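Local coordinates for protein amidase, hydantoinase/carbamoylase family (Burkholderia vietnamiensis, PDB 5I4M) that probably hydrolyses N-carbamoyl-L-amino acids to free amino acids, as a two-zinc enzyme of the peptidase M20 family, at residues Ala94-Val99 with Thr137-Glu142; Gly112-Ile117 with Ile406-Pro411; Gly233-Glu238 with Ile343-Pro348. All blocks are in the same frame, centred on the assembly; numbering follows the deposited sequence.

Interaction 1: Ala94-Val99 with Thr137-Glu142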
loop_
_atom_site.group_PDB
_atom_site.type_symbol
_atom_site.label_atom_id
_atom_site.label_comp_id
_atom_site.label_asym_id
_atom_site.label_seq_id
_atom_site.Cartn_x
_atom_site.Cartn_y
_atom_site.Cartn_z
ATOM N N ALA A 94 50.716 5.483 16.466
ATOM C CA ALA A 94 49.998 6.243 15.447
ATOM C C ALA A 94 49.392 5.336 14.380
ATOM O O ALA A 94 48.261 5.563 13.932
ATOM C CB ALA A 94 50.936 7.267 14.808
ATOM N N ASP A 95 50.118 4.307 13.953
ATOM C CA ASP A 95 49.646 3.479 12.853
ATOM C C ASP A 95 49.028 2.169 13.327
ATOM O O ASP A 95 48.839 1.254 12.519
ATOM C CB ASP A 95 50.783 3.211 11.868
ATOM C CG ASP A 95 52.029 2.701 12.540
ATOM O OD1 ASP A 95 51.925 2.155 13.658
ATOM O OD2 ASP A 95 53.119 2.845 11.947
ATOM N N ALA A 96 48.704 2.059 14.611
ATOM C CA ALA A 96 48.096 0.833 15.106
ATOM C C ALA A 96 46.676 0.702 14.572
ATOM O O ALA A 96 45.987 1.696 14.321
ATOM C CB ALA A 96 48.092 0.810 16.636
ATOM N N ALA A 97 46.253 -0.540 14.376
ATOM C CA ALA A 97 44.889 -0.798 13.953
ATOM C C ALA A 97 43.923 -0.405 15.068
ATOM O O ALA A 97 44.224 -0.602 16.251
ATOM C CB ALA A 97 44.709 -2.273 13.588
ATOM N N PRO A 98 42.772 0.166 14.734
ATOM C CA PRO A 98 41.881 0.684 15.774
ATOM C C PRO A 98 41.011 -0.399 16.388
ATOM O O PRO A 98 40.726 -1.430 15.777
ATOM C CB PRO A 98 41.015 1.698 15.016
ATOM C CG PRO A 98 40.929 1.113 13.625
ATOM C CD PRO A 98 42.304 0.513 13.380
ATOM N N VAL A 99 40.599 -0.147 17.625
ATOM C CA VAL A 99 39.480 -0.857 18.229
ATOM C C VAL A 99 38.247 -0.004 17.980
ATOM O O VAL A 99 38.214 1.169 18.363
ATOM C CB VAL A 99 39.701 -1.097 19.728
ATOM C CG1 VAL A 99 38.453 -1.695 20.345
ATOM C CG2 VAL A 99 40.898 -2.024 19.933
ATOM N N THR A 137 45.290 5.072 25.243
ATOM C CA THR A 137 45.230 3.706 24.748
ATOM C C THR A 137 46.387 3.437 23.790
ATOM O O THR A 137 46.936 4.351 23.171
ATOM C CB THR A 137 43.898 3.432 24.040
ATOM O OG1 THR A 137 43.757 4.311 22.912
ATOM C CG2 THR A 137 42.732 3.650 24.997
ATOM N N GLU A 138 46.748 2.157 23.669
ATOM C CA GLU A 138 47.795 1.773 22.725
ATOM C C GLU A 138 47.283 1.850 21.289
ATOM O O GLU A 138 47.896 2.494 20.428
ATOM C CB GLU A 138 48.291 0.364 23.051
ATOM C CG GLU A 138 49.491 -0.077 22.232
ATOM C CD GLU A 138 50.820 0.309 22.870
ATOM O OE1 GLU A 138 51.853 -0.261 22.452
ATOM O OE2 GLU A 138 50.827 1.165 23.789
ATOM N N HIS A 139 46.173 1.207 21.022
ATOM C CA HIS A 139 45.502 1.295 19.741
ATOM C C HIS A 139 44.598 2.524 19.713
ATOM O O HIS A 139 43.999 2.876 20.731
ATOM C CB HIS A 139 44.650 0.045 19.487
ATOM C CG HIS A 139 45.431 -1.231 19.438
ATOM N ND1 HIS A 139 45.737 -1.870 18.254
ATOM C CD2 HIS A 139 45.956 -1.995 20.425
ATOM C CE1 HIS A 139 46.418 -2.974 18.516
ATOM N NE2 HIS A 139 46.567 -3.070 19.825
ATOM N N PRO A 140 44.445 3.171 18.559
ATOM C CA PRO A 140 43.403 4.187 18.439
ATOM C C PRO A 140 42.040 3.551 18.658
ATOM O O PRO A 140 41.855 2.343 18.499
ATOM C CB PRO A 140 43.563 4.700 17.002
ATOM C CG PRO A 140 44.221 3.569 16.273
ATOM C CD PRO A 140 45.141 2.939 17.282
ATOM N N VAL A 141 41.084 4.388 19.042
ATOM C CA VAL A 141 39.707 3.975 19.267
ATOM C C VAL A 141 38.824 4.769 18.317
ATOM O O VAL A 141 39.051 5.964 18.107
ATOM C CB VAL A 141 39.301 4.199 20.740
ATOM C CG1 VAL A 141 37.796 4.122 20.908
ATOM C CG2 VAL A 141 40.014 3.184 21.655
ATOM N N GLU A 142 37.843 4.104 17.708
ATOM C CA GLU A 142 36.946 4.788 16.787
ATOM C C GLU A 142 35.495 4.487 17.124
ATOM O O GLU A 142 35.164 3.385 17.561
ATOM C CB GLU A 142 37.210 4.368 15.325
ATOM C CG GLU A 142 38.571 4.784 14.788
ATOM C CD GLU A 142 38.734 4.471 13.307
ATOM O OE1 GLU A 142 39.845 4.650 12.775
ATOM O OE2 GLU A 142 37.752 4.035 12.675
#
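The imidazole of His-139 donates from ND1 to the backbone O of Ala-97, 2.8 Å away, with the acceptor close to the ring plane and the N-H in the plane of the carbonyl. This bond stands just ahead of the place where strands 99-103 and 141-145 come together as parallel neighbours in the sheet of the zinc-binding part of this M20-family fold. A first torsion of -61° sets the ring beside its own backbone N, which lets ND1 meet the Ala-97 carbonyl; His-205 stacks on the same ring. Farther along, Val-99 N donates to Pro-140 O at 2.9 Å. Val-99 O then receives Glu-142 N at 3.0 Å, so the backbone of Val-99 bonds on both sides of Val-141, as expected of a parallel bridge between Val-99 and Val-141. A CA-H of Val-141 also leans on Val-99 O. Both valine side chains lie on the sheet face packed by helix 411-429, touching Ala-429.

Prolines fill the approach to the strands. The Pro-140 ring places CD 3.7 Å from Ala-96 CB, while its CG rests on the CB of Pro-98 at 3.9 Å. Pro-98 is also crossed by the extended side chain of Glu-142; its CG and OE1 both lie against the Pro-98 ring, while Arg-202 and Arg-88 form salt bridges with OE1. Within 137-142, Thr-137 OG1 donates to the backbone O of His-139 at 2.6 Å, with the hydroxyl tilted from the carbonyl plane.

Interaction 2: Gly112-Ile117 with Ile406-Pro411. With ZN (zinc ion), chain C; ZN (zinc ion), chain D; 3PG (3-phosphoglyceric acid), chain E.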
loop_
_atom_site.group_PDB
_atom_site.type_symbol
_atom_site.label_atom_id
_atom_site.label_comp_id
_atom_site.label_asym_id
_atom_site.label_seq_id
_atom_site.Cartn_x
_atom_site.Cartn_y
_atom_site.Cartn_z
ATOM N N GLY A 112 12.220 3.323 17.529
ATOM C CA GLY A 112 12.373 3.674 18.922
ATOM C C GLY A 112 13.562 4.590 19.143
ATOM O O GLY A 112 14.362 4.851 18.247
ATOM N N ARG A 113 13.672 5.067 20.380
ATOM C CA ARG A 113 14.726 5.997 20.758
ATOM C C ARG A 113 16.053 5.319 21.071
ATOM O O ARG A 113 17.014 6.019 21.412
ATOM C CB ARG A 113 14.268 6.821 21.971
ATOM C CG ARG A 113 13.121 7.792 21.637
ATOM C CD ARG A 113 12.444 8.375 22.888
ATOM N NE ARG A 113 11.833 7.310 23.674
ATOM C CZ ARG A 113 11.974 7.157 24.984
ATOM N NH1 ARG A 113 12.681 8.037 25.691
ATOM N NH2 ARG A 113 11.388 6.128 25.588
ATOM N N PHE A 114 16.147 3.992 20.955
ATOM C CA PHE A 114 17.360 3.307 21.385
ATOM C C PHE A 114 17.990 2.410 20.322
ATOM O O PHE A 114 19.216 2.230 20.316
ATOM C CB PHE A 114 17.055 2.496 22.646
ATOM C CG PHE A 114 16.582 3.340 23.794
ATOM C CD1 PHE A 114 17.499 3.986 24.616
ATOM C CD2 PHE A 114 15.223 3.524 24.031
ATOM C CE1 PHE A 114 17.072 4.788 25.665
ATOM C CE2 PHE A 114 14.787 4.322 25.086
ATOM C CZ PHE A 114 15.713 4.948 25.907
ATOM N N ASP A 115 17.185 1.820 19.439
ATOM C CA ASP A 115 17.724 0.918 18.418
ATOM C C ASP A 115 18.777 1.653 17.599
ATOM O O ASP A 115 18.513 2.731 17.057
ATOM C CB ASP A 115 16.570 0.412 17.544
ATOM C CG ASP A 115 17.008 -0.477 16.389
ATOM O OD1 ASP A 115 18.197 -0.862 16.283
ATOM O OD2 ASP A 115 16.101 -0.828 15.586
ATOM N N GLY A 116 19.992 1.108 17.576
ATOM C CA GLY A 116 21.085 1.738 16.855
ATOM C C GLY A 116 21.722 2.945 17.523
ATOM O O GLY A 116 22.940 2.980 17.732
ATOM N N ILE A 117 20.925 3.963 17.843
ATOM C CA ILE A 117 21.530 5.203 18.325
ATOM C C ILE A 117 22.223 4.987 19.671
ATOM O O ILE A 117 23.227 5.644 19.973
ATOM C CB ILE A 117 20.469 6.327 18.382
ATOM C CG1 ILE A 117 21.103 7.661 18.808
ATOM C CG2 ILE A 117 19.332 5.951 19.321
ATOM C CD1 ILE A 117 22.127 8.211 17.818
ATOM N N ILE A 406 7.189 2.876 21.165
ATOM C CA ILE A 406 7.235 2.751 22.617
ATOM C C ILE A 406 8.459 1.990 23.105
ATOM O O ILE A 406 8.567 1.730 24.307
ATOM C CB ILE A 406 5.977 2.052 23.178
ATOM C CG1 ILE A 406 5.943 0.588 22.732
ATOM C CG2 ILE A 406 4.711 2.807 22.770
ATOM C CD1 ILE A 406 4.791 -0.197 23.303
ATOM N N GLU A 407 9.377 1.630 22.214
ATOM C CA GLU A 407 10.642 1.020 22.608
ATOM C C GLU A 407 11.281 1.806 23.748
ATOM O O GLU A 407 11.294 3.041 23.737
ATOM C CB GLU A 407 11.563 0.988 21.385
ATOM C CG GLU A 407 12.934 0.387 21.607
ATOM C CD GLU A 407 13.828 0.654 20.427
ATOM O OE1 GLU A 407 13.733 -0.091 19.420
ATOM O OE2 GLU A 407 14.595 1.642 20.490
ATOM N N ASP A 408 11.788 1.095 24.757
ATOM C CA ASP A 408 12.240 1.795 25.952
ATOM C C ASP A 408 13.307 0.997 26.686
ATOM O O ASP A 408 13.374 -0.231 26.581
ATOM C CB ASP A 408 11.063 2.082 26.891
ATOM C CG ASP A 408 11.307 3.281 27.799
ATOM O OD1 ASP A 408 12.303 4.021 27.596
ATOM O OD2 ASP A 408 10.477 3.490 28.710
ATOM N N ALA A 409 14.137 1.722 27.439
ATOM C CA ALA A 409 15.169 1.119 28.277
ATOM C C ALA A 409 15.313 1.964 29.534
ATOM O O ALA A 409 15.022 3.160 29.522
ATOM C CB ALA A 409 16.507 1.025 27.547
ATOM N N THR A 410 15.745 1.337 30.618
ATOM C CA THR A 410 15.931 2.107 31.842
ATOM C C THR A 410 17.297 2.786 31.848
ATOM O O THR A 410 18.244 2.297 31.228
ATOM C CB THR A 410 15.833 1.213 33.069
ATOM O OG1 THR A 410 16.972 0.343 33.100
ATOM C CG2 THR A 410 14.551 0.400 33.039
ATOM N N PRO A 411 17.429 3.904 32.563
ATOM C CA PRO A 411 18.767 4.494 32.751
ATOM C C PRO A 411 19.798 3.505 33.274
ATOM O O PRO A 411 20.950 3.514 32.815
ATOM C CB PRO A 411 18.496 5.633 33.748
ATOM C CG PRO A 411 17.077 6.044 33.439
ATOM C CD PRO A 411 16.352 4.778 33.070
HETATM ZN ZN ZN C . 19.793 -1.804 15.240
HETATM ZN ZN ZN D . 16.216 -1.712 13.776
HETATM C C1 3PG E . 17.141 -6.487 11.074
HETATM O O1 3PG E . 15.947 -6.369 10.745
HETATM O O2 3PG E . 17.544 -7.384 11.846
HETATM C C2 3PG E . 18.123 -5.503 10.507
HETATM O O3 3PG E . 19.457 -6.038 10.573
HETATM C C3 3PG E . 18.053 -4.238 11.331
HETATM O O1P 3PG E . 18.489 -4.517 12.663
HETATM P P 3PG E . 18.153 -3.445 13.854
HETATM O O2P 3PG E . 18.476 -2.078 13.301
HETATM O O3P 3PG E . 16.663 -3.638 14.102
HETATM O O4P 3PG E . 19.086 -3.875 15.000
HETATM O O HOH W 1 13.161 0.679 16.862
HETATM O O HOH W 2 11.108 4.961 21.940
HETATM O O HOH W 3 12.589 6.737 28.451
HETATM O O HOH W 4 21.625 -2.743 14.507
#
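The ring of Phe-114 carries the methyl of Ala-409 over the centre of one face, a CH-pi contact with CB 4.1 Å from the centroid and 6° off the ring normal, and has the carbonyl O of Glu-407 at its edge. Its rim atom CE2 in turn lies over one face of the Arg-113 guanidinium, which meets a water in plane at its own edge. That water bridges Arg-113 NH1 to Asp-408 OD1, reinforcing a salt bridge whose direct bond, NH2 to OD1 at 3.1 Å, is bent and weak. A second water takes both N and NE of Arg-113 and donates to Glu-407 O.

Beside this layer, Glu-407 reaches across with CG anti to its backbone N (chi1 180°) and an extended chain. Its OE2 accepts from two successive backbone amides: Phe-114 N, met nearly head-on at 2.9 Å, and Asp-115 N, met on the syn side but tilted from the carboxylate plane, at 2.8 Å. The carboxylate packs straight onto the backbone of Gly-112, and OE1 is bonded by Ser-402 and by a water that also receives Gly-112 N. Glu-407 is therefore a second-shell residue that holds the backbone of a metal ligand.

Asp-115 bridges the two zinc ions, with OD1 2.1 Å from one and OD2 2.0 Å from the other. His-104 and His-211 also bind the zinc ion held by OD1, Glu-150 and His-403 that held by OD2, and the phosphate of 3-phosphoglyceric acid spans both metals. Around the contact, Phe-114 packs on Ile-212 of strand 206-212 and Ile-414 of helix 411-429, while Arg-113 leans on Met-37 of helix 29-39.

Interaction 3: Gly233-Glu238 with Ile343-Pro348. With 3PG (3-phosphoglyceric acid), chain E.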
loop_
_atom_site.group_PDB
_atom_site.type_symbol
_atom_site.label_atom_id
_atom_site.label_comp_id
_atom_site.label_asym_id
_atom_site.label_seq_id
_atom_site.Cartn_x
_atom_site.Cartn_y
_atom_site.Cartn_z
ATOM N N GLY A 233 21.001 -16.169 11.327
ATOM C CA GLY A 233 21.041 -15.852 9.913
ATOM C C GLY A 233 19.702 -15.341 9.402
ATOM O O GLY A 233 18.669 -15.514 10.050
ATOM N N GLN A 234 19.735 -14.716 8.221
ATOM C CA GLN A 234 18.537 -14.143 7.620
ATOM C C GLN A 234 18.526 -14.384 6.117
ATOM O O GLN A 234 19.576 -14.458 5.473
ATOM C CB GLN A 234 18.438 -12.633 7.855
ATOM C CG GLN A 234 18.578 -12.198 9.304
ATOM C CD GLN A 234 18.038 -10.794 9.518
ATOM O OE1 GLN A 234 16.917 -10.494 9.128
ATOM N NE2 GLN A 234 18.842 -9.926 10.121
ATOM N N ARG A 235 17.318 -14.492 5.573
ATOM C CA ARG A 235 17.068 -14.454 4.140
ATOM C C ARG A 235 15.889 -13.519 3.922
ATOM O O ARG A 235 14.843 -13.703 4.545
ATOM C CB ARG A 235 16.746 -15.854 3.580
ATOM C CG ARG A 235 17.939 -16.838 3.526
ATOM C CD ARG A 235 17.475 -18.238 3.085
ATOM N NE ARG A 235 18.544 -19.236 3.120
ATOM C CZ ARG A 235 19.140 -19.729 2.041
ATOM N NH1 ARG A 235 18.767 -19.314 0.833
ATOM N NH2 ARG A 235 20.100 -20.650 2.166
ATOM N N TRP A 236 16.062 -12.514 3.060
ATOM C CA TRP A 236 14.989 -11.602 2.683
ATOM C C TRP A 236 14.652 -11.769 1.206
ATOM O O TRP A 236 15.532 -12.022 0.378
ATOM C CB TRP A 236 15.370 -10.137 2.916
ATOM C CG TRP A 236 15.596 -9.726 4.343
ATOM C CD1 TRP A 236 15.720 -10.532 5.438
ATOM C CD2 TRP A 236 15.732 -8.381 4.812
ATOM N NE1 TRP A 236 15.926 -9.766 6.571
ATOM C CE2 TRP A 236 15.935 -8.441 6.208
ATOM C CE3 TRP A 236 15.694 -7.129 4.181
ATOM C CZ2 TRP A 236 16.104 -7.292 6.990
ATOM C CZ3 TRP A 236 15.851 -5.989 4.956
ATOM C CH2 TRP A 236 16.055 -6.079 6.344
ATOM N N TYR A 237 13.375 -11.574 0.882
ATOM C CA TYR A 237 12.877 -11.794 -0.469
ATOM C C TYR A 237 12.006 -10.628 -0.904
ATOM O O TYR A 237 11.411 -9.933 -0.077
ATOM C CB TYR A 237 12.028 -13.071 -0.572
ATOM C CG TYR A 237 12.695 -14.306 -0.048
ATOM C CD1 TYR A 237 12.753 -14.562 1.319
ATOM C CD2 TYR A 237 13.253 -15.232 -0.915
ATOM C CE1 TYR A 237 13.364 -15.697 1.805
ATOM C CE2 TYR A 237 13.860 -16.382 -0.434
ATOM C CZ TYR A 237 13.910 -16.604 0.927
ATOM O OH TYR A 237 14.516 -17.740 1.413
ATOM N N GLU A 238 11.919 -10.455 -2.224
ATOM C CA GLU A 238 10.935 -9.604 -2.875
ATOM C C GLU A 238 10.156 -10.457 -3.867
ATOM O O GLU A 238 10.753 -11.170 -4.683
ATOM C CB GLU A 238 11.604 -8.422 -3.589
ATOM C CG GLU A 238 12.190 -7.386 -2.620
ATOM C CD GLU A 238 12.844 -6.195 -3.309
ATOM O OE1 GLU A 238 13.233 -5.243 -2.594
ATOM O OE2 GLU A 238 12.963 -6.198 -4.553
ATOM N N ILE A 343 16.790 -11.244 -1.989
ATOM C CA ILE A 343 17.601 -10.037 -2.113
ATOM C C ILE A 343 18.659 -9.920 -1.025
ATOM O O ILE A 343 19.492 -9.002 -1.087
ATOM C CB ILE A 343 16.724 -8.771 -2.124
ATOM C CG1 ILE A 343 16.035 -8.575 -0.773
ATOM C CG2 ILE A 343 15.689 -8.832 -3.258
ATOM C CD1 ILE A 343 15.638 -7.116 -0.519
ATOM N N PHE A 344 18.682 -10.838 -0.057
ATOM C CA PHE A 344 19.549 -10.704 1.114
ATOM C C PHE A 344 19.715 -12.072 1.755
ATOM O O PHE A 344 18.725 -12.777 1.965
ATOM C CB PHE A 344 18.922 -9.721 2.106
ATOM C CG PHE A 344 19.819 -9.312 3.265
ATOM C CD1 PHE A 344 21.115 -8.865 3.051
ATOM C CD2 PHE A 344 19.317 -9.298 4.560
ATOM C CE1 PHE A 344 21.911 -8.449 4.112
ATOM C CE2 PHE A 344 20.113 -8.885 5.632
ATOM C CZ PHE A 344 21.411 -8.463 5.402
ATOM N N TYR A 345 20.956 -12.446 2.063
ATOM C CA TYR A 345 21.207 -13.677 2.803
ATOM C C TYR A 345 22.544 -13.557 3.518
ATOM O O TYR A 345 23.534 -13.136 2.913
ATOM C CB TYR A 345 21.210 -14.898 1.869
ATOM C CG TYR A 345 21.863 -16.130 2.479
ATOM C CD1 TYR A 345 21.425 -16.653 3.690
ATOM C CD2 TYR A 345 22.916 -16.773 1.835
ATOM C CE1 TYR A 345 22.041 -17.790 4.256
ATOM C CE2 TYR A 345 23.523 -17.895 2.387
ATOM C CZ TYR A 345 23.084 -18.398 3.598
ATOM O OH TYR A 345 23.696 -19.520 4.141
ATOM N N TYR A 346 22.568 -13.904 4.803
ATOM C CA TYR A 346 23.829 -14.214 5.460
ATOM C C TYR A 346 23.612 -15.344 6.452
ATOM O O TYR A 346 22.547 -15.454 7.071
ATOM C CB TYR A 346 24.448 -12.985 6.152
ATOM C CG TYR A 346 23.672 -12.389 7.304
ATOM C CD1 TYR A 346 23.879 -12.832 8.613
ATOM C CD2 TYR A 346 22.762 -11.352 7.092
ATOM C CE1 TYR A 346 23.189 -12.274 9.682
ATOM C CE2 TYR A 346 22.067 -10.784 8.154
ATOM C CZ TYR A 346 22.280 -11.249 9.435
ATOM O OH TYR A 346 21.585 -10.676 10.474
ATOM N N ALA A 347 24.617 -16.197 6.561
ATOM C CA ALA A 347 24.543 -17.330 7.455
ATOM C C ALA A 347 24.635 -16.862 8.905
ATOM O O ALA A 347 25.210 -15.805 9.187
ATOM C CB ALA A 347 25.672 -18.306 7.155
ATOM N N PRO A 348 24.072 -17.629 9.840
ATOM C CA PRO A 348 24.350 -17.384 11.262
ATOM C C PRO A 348 25.850 -17.297 11.482
ATOM O O PRO A 348 26.641 -17.984 10.820
ATOM C CB PRO A 348 23.760 -18.615 11.962
ATOM C CG PRO A 348 22.778 -19.197 10.981
ATOM C CD PRO A 348 23.338 -18.888 9.625
HETATM C C1 3PG E . 17.141 -6.487 11.074
HETATM O O1 3PG E . 15.947 -6.369 10.745
HETATM O O2 3PG E . 17.544 -7.384 11.846
HETATM C C2 3PG E . 18.123 -5.503 10.507
HETATM O O3 3PG E . 19.457 -6.038 10.573
HETATM C C3 3PG E . 18.053 -4.238 11.331
HETATM O O1P 3PG E . 18.489 -4.517 12.663
HETATM P P 3PG E . 18.153 -3.445 13.854
HETATM O O2P 3PG E . 18.476 -2.078 13.301
HETATM O O3P 3PG E . 16.663 -3.638 14.102
HETATM O O4P 3PG E . 19.086 -3.875 15.000
#
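With CG held between its backbone N and carbonyl carbon (chi1 64°), Tyr-346 swings its ring back toward the neighbouring strand, while Gln-234, whose CG stands beside its N (chi1 -52°) with the chain extended beyond, runs alongside it in the same direction. The pair is joined by a bond from Gln-234 NE2 to Tyr-346 OH, 2.9 Å long, nearly straight and close to the amide plane. The same NE2 makes a weak bond to the carboxylate O2 of 3-phosphoglyceric acid at 3.3 Å. The tyrosine hydroxyl thereby steadies the amide that addresses the ligand.

Residues 233-238 and 343-346 run antiparallel, the axes of these short segments 4.6 Å apart at their closest. Gln-234 and Tyr-346 form a hydrogen-bonded pair with reciprocal amide bonds, and Arg-235 and Tyr-345 the non-hydrogen-bonded pair beyond. Where Ile-343 and Phe-344 both face Trp-236 the pairing carries a classic beta bulge: Trp-236 N still donates to Phe-344 O, while Trp-236 O takes Ile-343 N at 2.8 Å and, weakly, Phe-344 N. On the sheet face of Gln-234, Phe-344 turns its edge to the five-membered ring of Trp-236 in a T-shaped stack, centroids 5.0 Å apart and planes at 69°. The indole edge lies near O1 of the ligand, a packing contact; His-247 and Asn-296 of the second subunit hydrogen-bond the same ligand.

The other sheet face carries the guanidinium of Arg-235, laid over the Tyr-345 ring with CZ 4.3 Å from its centroid, a cation-pi stack. Gln-342 takes its NH1, and Asp-313 of helix 313-334 bonds the tyrosine hydroxyl. Farther along, the Ile-343 branches CG2 and CD1 lie across the stem of Glu-238, whose OE1 forms a salt bridge with Arg-295 of the second subunit.

From the N terminus, residues 94-99 come first and 112-117 second, before 137-142 returns to 94-99 and closes interaction 1 around helix 117-132. Interaction 2 is still open at that point, so the two cross; it closes only at 406-411, which leads into the last helix, 411-429. The long excursion between its segments contains the whole of interaction 3, where strand 337-350 comes back beside strand 225-242. Interaction 1 joins two strands away from the metals, its centre about 29 Å from that of interaction 2. Interactions 2 and 3, about 11 Å apart at their nearest atoms, touch the same 3-phosphoglyceric acid, one through its phosphate, the other through its carboxylate.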